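Local coordinates for protein condensin complex subunit 3 (Schizosaccharomyces pombe, PDB 5OQR) that serves as a regulatory subunit of condensin, the complex required to convert interphase chromatin into mitotic-like condensed chromosomes, at residues D519-V525 / K558-Y562; L551-K556 / L593-Y599. One frame throughout, in Å; residues are numbered along the deposited sequence.

Contact 1: D519-V525 / K558-Y562; sequences DLAFENV and KFTEY
Val525 and Phe522, one turn apart on the helix, meet the two aromatic rings of the 558-562 loop. Val525 works as a fork. With CG1 anti to the backbone N (chi1 168°), that methyl sits over one face of the Tyr562 ring in a CH-pi contact, 3.8 Å from CG1 to the ring centroid. The other methyl, CG2, turns to Phe559 and lies 3.7 Å from its CD2. Phe522 receives the same tyrosine over one of its own faces: Tyr562 CE2 stands 3.4 Å from Phe522 CE1, and the two planes are inclined at 47°, neither a stack nor a T. Phe559 completes this apolar part by bringing CZ, at its edge, to 4.1 Å from Ala521 CB. Ala521, Val525 and Phe559 are buried here.

The other side of the contact is polar and faces solvent. Lys558 bends at its second torsion and sends NZ across to Asp519, where a salt bridge of 3.2 Å forms between NZ and OD1. The ammonium approaches from above the carboxylate, 65° out of its plane. Nearby, the exposed Glu561 lays its carboxylate against Phe522, with OE2 3.7 Å from CE1.

Tyr562 is also the N-cap residue of helix 563-574, at the end of the loop. A helix packed against the linker between two later helices, with buried apolar side chains on one side and charged ones on the other, fits the helical HEAT-repeat array of this subunit.

Contact 2: L551-K556 / L593-Y599; sequences LIQHGK and LLVILHY
Leu551 and Ile552 interlock with Leu593, Ile596 and Leu597 where two helices of the alpha-helical solenoid, the first within HEAT repeat 8, lie side by side at their C-terminal ends. Leu593 CD2 is shared: Leu551 CD1 approaches it to 4.0 Å, the side chains crossing at about a right angle, and Ile552 CG1 comes to it from the neighbouring position. Leu597 puts CD2 against the backbone of the other helix, 3.6 Å from Leu551 O. Further along, Ile552 and Ile596 meet through their CD1 methyls at 3.8 Å. An apolar side chain from a chain of another protein also packs on each of these two isoleucines, so this end of the contact adjoins a subunit interface.

Beyond the helix ends, Tyr599 is held between two kinds of neighbour. Leu551 CD1 lies over one face of its ring, offset to the rim, while Lys556 CG meets the ring edge in plane, 3.7 Å from Tyr599 CD1. Ile566 and Glu563 of helix 563-574 and Phe604 of helix 601-613 touch the same tyrosine.

Both helices end here, and the turns that follow bring Lys556 and Tyr599 to the contact. Gly555 and His598 each have positive phi, turning the chain out of the helix. On the second segment Leu593 O accepts from Leu597 N and Tyr599 N, which reach it from opposite faces of its plane. His598 ND1 is hydrogen-bonded to Asp601 OD2. The His598 carbonyl, meanwhile, serves the facing segment: Lys556, extended up to a bend at chi3 (-46°), delivers NZ to His598 O at 3.0 Å. The same ammonium bonds weakly to Leu597 O, and its bond to His598 O comes from above the carbonyl plane, at 128° about the oxygen.

In the fold
The segments alternate along the chain: 519-525, 551-556, 558-562, then 593-599. Contact 1 starts on helix 518-534 and contact 2 on helix 537-554, which directly follows it. Their centres are about 14 Å apart, and the two touch: Phe559 CD1 packs 3.6 Å from Leu551 CD2, while Ala521 CB lies against the His554 ring. Contact 1 joins helix 518-534 to the loop before helix 563-574 and contact 2 joins helix 537-554 to helix 580-597, consistent with a continuous helical solenoid. Contact 2 also touches another protein chain of the assembly, whereas no other protein chain of the assembly touches contact 1.

Contact 1: D519-V525 / K558-Y562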
loop_
_atom_site.group_PDB
_atom_site.type_symbol
_atom_site.label_atom_id
_atom_site.label_comp_id
_atom_site.label_asym_id
_atom_site.label_seq_id
_atom_site.Cartn_x
_atom_site.Cartn_y
_atom_site.Cartn_z
ATOM N N ASP A 519 17.333 31.095 -20.227
ATOM C CA ASP A 519 18.541 31.194 -21.038
ATOM C C ASP A 519 19.742 30.607 -20.308
ATOM O O ASP A 519 20.607 29.983 -20.931
ATOM C CB ASP A 519 18.799 32.649 -21.422
ATOM C CG ASP A 519 18.020 33.075 -22.654
ATOM O OD1 ASP A 519 18.034 32.330 -23.656
ATOM O OD2 ASP A 519 17.388 34.151 -22.619
ATOM N N LEU A 520 19.815 30.797 -18.990
ATOM C CA LEU A 520 20.889 30.179 -18.222
ATOM C C LEU A 520 20.713 28.669 -18.161
ATOM O O LEU A 520 21.690 27.919 -18.255
ATOM C CB LEU A 520 20.935 30.772 -16.815
ATOM C CG LEU A 520 22.094 30.314 -15.926
ATOM C CD1 LEU A 520 23.431 30.757 -16.496
ATOM C CD2 LEU A 520 21.914 30.844 -14.520
ATOM N N ALA A 521 19.473 28.206 -18.001
ATOM C CA ALA A 521 19.197 26.777 -18.085
ATOM C C ALA A 521 19.693 26.205 -19.405
ATOM O O ALA A 521 20.406 25.197 -19.432
ATOM C CB ALA A 521 17.698 26.529 -17.920
ATOM N N PHE A 522 19.335 26.852 -20.517
ATOM C CA PHE A 522 19.742 26.359 -21.828
ATOM C C PHE A 522 21.257 26.377 -21.981
ATOM O O PHE A 522 21.837 25.476 -22.596
ATOM C CB PHE A 522 19.085 27.197 -22.924
ATOM C CG PHE A 522 19.396 26.723 -24.313
ATOM C CD1 PHE A 522 18.614 25.756 -24.920
ATOM C CD2 PHE A 522 20.472 27.241 -25.011
ATOM C CE1 PHE A 522 18.900 25.315 -26.194
ATOM C CE2 PHE A 522 20.761 26.804 -26.288
ATOM C CZ PHE A 522 19.974 25.841 -26.880
ATOM N N GLU A 523 21.914 27.401 -21.436
ATOM C CA GLU A 523 23.361 27.513 -21.565
ATOM C C GLU A 523 24.097 26.408 -20.819
ATOM O O GLU A 523 25.246 26.109 -21.159
ATOM C CB GLU A 523 23.822 28.880 -21.059
ATOM C CG GLU A 523 25.313 29.134 -21.207
ATOM C CD GLU A 523 25.708 30.537 -20.778
ATOM O OE1 GLU A 523 24.809 31.317 -20.397
ATOM O OE2 GLU A 523 26.915 30.861 -20.822
ATOM N N ASN A 524 23.465 25.788 -19.825
ATOM C CA ASN A 524 24.121 24.790 -18.990
ATOM C C ASN A 524 23.656 23.367 -19.260
ATOM O O ASN A 524 24.151 22.442 -18.608
ATOM C CB ASN A 524 23.906 25.127 -17.513
ATOM C CG ASN A 524 24.832 26.223 -17.030
ATOM O OD1 ASN A 524 26.040 26.166 -17.246
ATOM N ND2 ASN A 524 24.269 27.235 -16.385
ATOM N N VAL A 525 22.728 23.159 -20.196
ATOM C CA VAL A 525 22.349 21.796 -20.574
ATOM C C VAL A 525 23.577 20.972 -20.953
ATOM O O VAL A 525 23.715 19.846 -20.458
ATOM C CB VAL A 525 21.287 21.823 -21.674
ATOM C CG1 VAL A 525 21.092 20.436 -22.280
ATOM C CG2 VAL A 525 19.964 22.331 -21.130
ATOM N N LYS A 558 11.835 25.008 -25.395
ATOM C CA LYS A 558 13.098 25.717 -25.224
ATOM C C LYS A 558 14.297 24.819 -25.501
ATOM O O LYS A 558 15.355 25.315 -25.900
ATOM C CB LYS A 558 13.183 26.292 -23.810
ATOM C CG LYS A 558 14.419 27.152 -23.540
ATOM C CD LYS A 558 14.170 28.619 -23.844
ATOM C CE LYS A 558 15.462 29.420 -23.772
ATOM N NZ LYS A 558 15.236 30.883 -23.916
ATOM N N PHE A 559 14.157 23.505 -25.311
ATOM C CA PHE A 559 15.296 22.594 -25.333
ATOM C C PHE A 559 15.227 21.579 -26.469
ATOM O O PHE A 559 15.865 20.526 -26.390
ATOM C CB PHE A 559 15.405 21.867 -23.992
ATOM C CG PHE A 559 15.399 22.783 -22.808
ATOM C CD1 PHE A 559 14.220 23.082 -22.155
ATOM C CD2 PHE A 559 16.574 23.353 -22.352
ATOM C CE1 PHE A 559 14.213 23.928 -21.066
ATOM C CE2 PHE A 559 16.571 24.200 -21.265
ATOM C CZ PHE A 559 15.391 24.487 -20.622
ATOM N N THR A 560 14.477 21.873 -27.531
ATOM C CA THR A 560 14.317 20.904 -28.608
ATOM C C THR A 560 15.632 20.589 -29.310
ATOM O O THR A 560 15.736 19.542 -29.957
ATOM C CB THR A 560 13.290 21.409 -29.621
ATOM O OG1 THR A 560 13.244 22.841 -29.590
ATOM C CG2 THR A 560 11.911 20.848 -29.303
ATOM N N GLU A 561 16.637 21.460 -29.196
ATOM C CA GLU A 561 17.944 21.158 -29.771
ATOM C C GLU A 561 18.607 20.002 -29.041
ATOM O O GLU A 561 19.398 19.261 -29.636
ATOM C CB GLU A 561 18.857 22.383 -29.722
ATOM C CG GLU A 561 18.346 23.608 -30.456
ATOM C CD GLU A 561 17.305 24.371 -29.661
ATOM O OE1 GLU A 561 16.406 23.730 -29.076
ATOM O OE2 GLU A 561 17.391 25.612 -29.608
ATOM N N TYR A 562 18.308 19.840 -27.754
ATOM C CA TYR A 562 18.873 18.780 -26.936
ATOM C C TYR A 562 17.876 17.654 -26.690
ATOM O O TYR A 562 18.079 16.836 -25.789
ATOM C CB TYR A 562 19.363 19.359 -25.608
ATOM C CG TYR A 562 20.377 20.469 -25.765
ATOM C CD1 TYR A 562 21.635 20.218 -26.289
ATOM C CD2 TYR A 562 20.077 21.769 -25.381
ATOM C CE1 TYR A 562 22.565 21.228 -26.431
ATOM C CE2 TYR A 562 21.003 22.784 -25.516
ATOM C CZ TYR A 562 22.244 22.507 -26.043
ATOM O OH TYR A 562 23.171 23.513 -26.184
#

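Contact 2: L551-K556 / L593-Y599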
loop_
_atom_site.group_PDB
_atom_site.type_symbol
_atom_site.label_atom_id
_atom_site.label_comp_id
_atom_site.label_asym_id
_atom_site.label_seq_id
_atom_site.Cartn_x
_atom_site.Cartn_y
_atom_site.Cartn_z
ATOM N N LEU A 551 12.932 21.254 -17.956
ATOM C CA LEU A 551 11.859 21.061 -18.927
ATOM C C LEU A 551 10.508 21.436 -18.335
ATOM O O LEU A 551 9.738 22.188 -18.942
ATOM C CB LEU A 551 11.843 19.611 -19.410
ATOM C CG LEU A 551 12.953 19.204 -20.379
ATOM C CD1 LEU A 551 13.014 17.698 -20.512
ATOM C CD2 LEU A 551 12.736 19.842 -21.733
ATOM N N ILE A 552 10.198 20.912 -17.150
ATOM C CA ILE A 552 8.914 21.199 -16.522
ATOM C C ILE A 552 8.785 22.687 -16.228
ATOM O O ILE A 552 7.730 23.291 -16.452
ATOM C CB ILE A 552 8.752 20.350 -15.248
ATOM C CG1 ILE A 552 8.663 18.870 -15.617
ATOM C CG2 ILE A 552 7.517 20.776 -14.460
ATOM C CD1 ILE A 552 8.894 17.934 -14.456
ATOM N N GLN A 553 9.852 23.301 -15.717
ATOM C CA GLN A 553 9.792 24.709 -15.342
ATOM C C GLN A 553 9.745 25.606 -16.571
ATOM O O GLN A 553 8.836 26.430 -16.715
ATOM C CB GLN A 553 10.992 25.064 -14.460
ATOM C CG GLN A 553 11.103 26.538 -14.086
ATOM C CD GLN A 553 9.977 27.002 -13.186
ATOM O OE1 GLN A 553 9.460 26.237 -12.376
ATOM N NE2 GLN A 553 9.590 28.263 -13.326
ATOM N N HIS A 554 10.716 25.459 -17.471
ATOM C CA HIS A 554 10.897 26.410 -18.560
ATOM C C HIS A 554 10.141 26.040 -19.827
ATOM O O HIS A 554 9.948 26.908 -20.685
ATOM C CB HIS A 554 12.386 26.550 -18.887
ATOM C CG HIS A 554 13.187 27.144 -17.774
ATOM N ND1 HIS A 554 12.728 28.193 -17.008
ATOM C CD2 HIS A 554 14.408 26.827 -17.284
ATOM C CE1 HIS A 554 13.635 28.503 -16.102
ATOM N NE2 HIS A 554 14.664 27.690 -16.248
ATOM N N GLY A 555 9.722 24.794 -19.971
ATOM C CA GLY A 555 8.936 24.390 -21.115
ATOM C C GLY A 555 9.684 23.417 -22.012
ATOM O O GLY A 555 10.910 23.294 -21.974
ATOM N N LYS A 556 8.909 22.723 -22.843
ATOM C CA LYS A 556 9.452 21.712 -23.742
ATOM C C LYS A 556 10.153 22.341 -24.941
ATOM O O LYS A 556 11.213 21.867 -25.362
ATOM C CB LYS A 556 8.319 20.801 -24.210
ATOM C CG LYS A 556 8.752 19.515 -24.870
ATOM C CD LYS A 556 7.642 18.938 -25.738
ATOM C CE LYS A 556 6.291 18.933 -25.030
ATOM N NZ LYS A 556 5.238 18.283 -25.850
ATOM N N LEU A 593 7.377 13.845 -16.869
ATOM C CA LEU A 593 7.459 14.499 -18.170
ATOM C C LEU A 593 6.273 14.136 -19.058
ATOM O O LEU A 593 5.806 14.969 -19.840
ATOM C CB LEU A 593 8.766 14.132 -18.871
ATOM C CG LEU A 593 10.065 14.713 -18.315
ATOM C CD1 LEU A 593 11.245 14.202 -19.115
ATOM C CD2 LEU A 593 10.039 16.231 -18.333
ATOM N N LEU A 594 5.775 12.903 -18.952
ATOM C CA LEU A 594 4.624 12.496 -19.754
ATOM C C LEU A 594 3.346 13.163 -19.262
ATOM O O LEU A 594 2.608 13.768 -20.048
ATOM C CB LEU A 594 4.484 10.972 -19.729
ATOM C CG LEU A 594 5.027 10.189 -20.930
ATOM C CD1 LEU A 594 6.404 10.666 -21.353
ATOM C CD2 LEU A 594 5.075 8.711 -20.599
ATOM N N VAL A 595 3.068 13.067 -17.964
ATOM C CA VAL A 595 1.827 13.616 -17.426
ATOM C C VAL A 595 1.819 15.136 -17.522
ATOM O O VAL A 595 0.806 15.742 -17.887
ATOM C CB VAL A 595 1.628 13.146 -15.975
ATOM C CG1 VAL A 595 0.378 13.771 -15.375
ATOM C CG2 VAL A 595 1.542 11.633 -15.918
ATOM N N ILE A 596 2.937 15.776 -17.184
ATOM C CA ILE A 596 2.973 17.233 -17.114
ATOM C C ILE A 596 3.106 17.839 -18.504
ATOM O O ILE A 596 2.402 18.793 -18.850
ATOM C CB ILE A 596 4.120 17.696 -16.193
ATOM C CG1 ILE A 596 3.965 17.108 -14.788
ATOM C CG2 ILE A 596 4.157 19.216 -16.110
ATOM C CD1 ILE A 596 5.192 17.275 -13.929
ATOM N N LEU A 597 4.012 17.297 -19.317
ATOM C CA LEU A 597 4.402 17.923 -20.572
ATOM C C LEU A 597 3.938 17.183 -21.819
ATOM O O LEU A 597 3.943 17.779 -22.898
ATOM C CB LEU A 597 5.932 18.056 -20.632
ATOM C CG LEU A 597 6.557 19.417 -20.315
ATOM C CD1 LEU A 597 5.973 20.042 -19.063
ATOM C CD2 LEU A 597 8.061 19.269 -20.175
ATOM N N HIS A 598 3.535 15.920 -21.705
ATOM C CA HIS A 598 3.368 15.052 -22.868
ATOM C C HIS A 598 4.644 15.069 -23.706
ATOM O O HIS A 598 4.666 15.475 -24.868
ATOM C CB HIS A 598 2.150 15.457 -23.705
ATOM C CG HIS A 598 0.843 15.036 -23.112
ATOM N ND1 HIS A 598 0.566 13.729 -22.775
ATOM C CD2 HIS A 598 -0.267 15.746 -22.807
ATOM C CE1 HIS A 598 -0.656 13.654 -22.279
ATOM N NE2 HIS A 598 -1.184 14.864 -22.288
ATOM N N TYR A 599 5.725 14.621 -23.074
ATOM C CA TYR A 599 7.069 14.705 -23.640
ATOM C C TYR A 599 7.371 13.404 -24.368
ATOM O O TYR A 599 7.919 12.459 -23.800
ATOM C CB TYR A 599 8.083 14.989 -22.539
ATOM C CG TYR A 599 9.518 15.086 -23.004
ATOM C CD1 TYR A 599 9.990 16.229 -23.629
ATOM C CD2 TYR A 599 10.405 14.040 -22.802
ATOM C CE1 TYR A 599 11.299 16.324 -24.050
ATOM C CE2 TYR A 599 11.716 14.124 -23.220
ATOM C CZ TYR A 599 12.159 15.271 -23.843
ATOM O OH TYR A 599 13.466 15.365 -24.262
#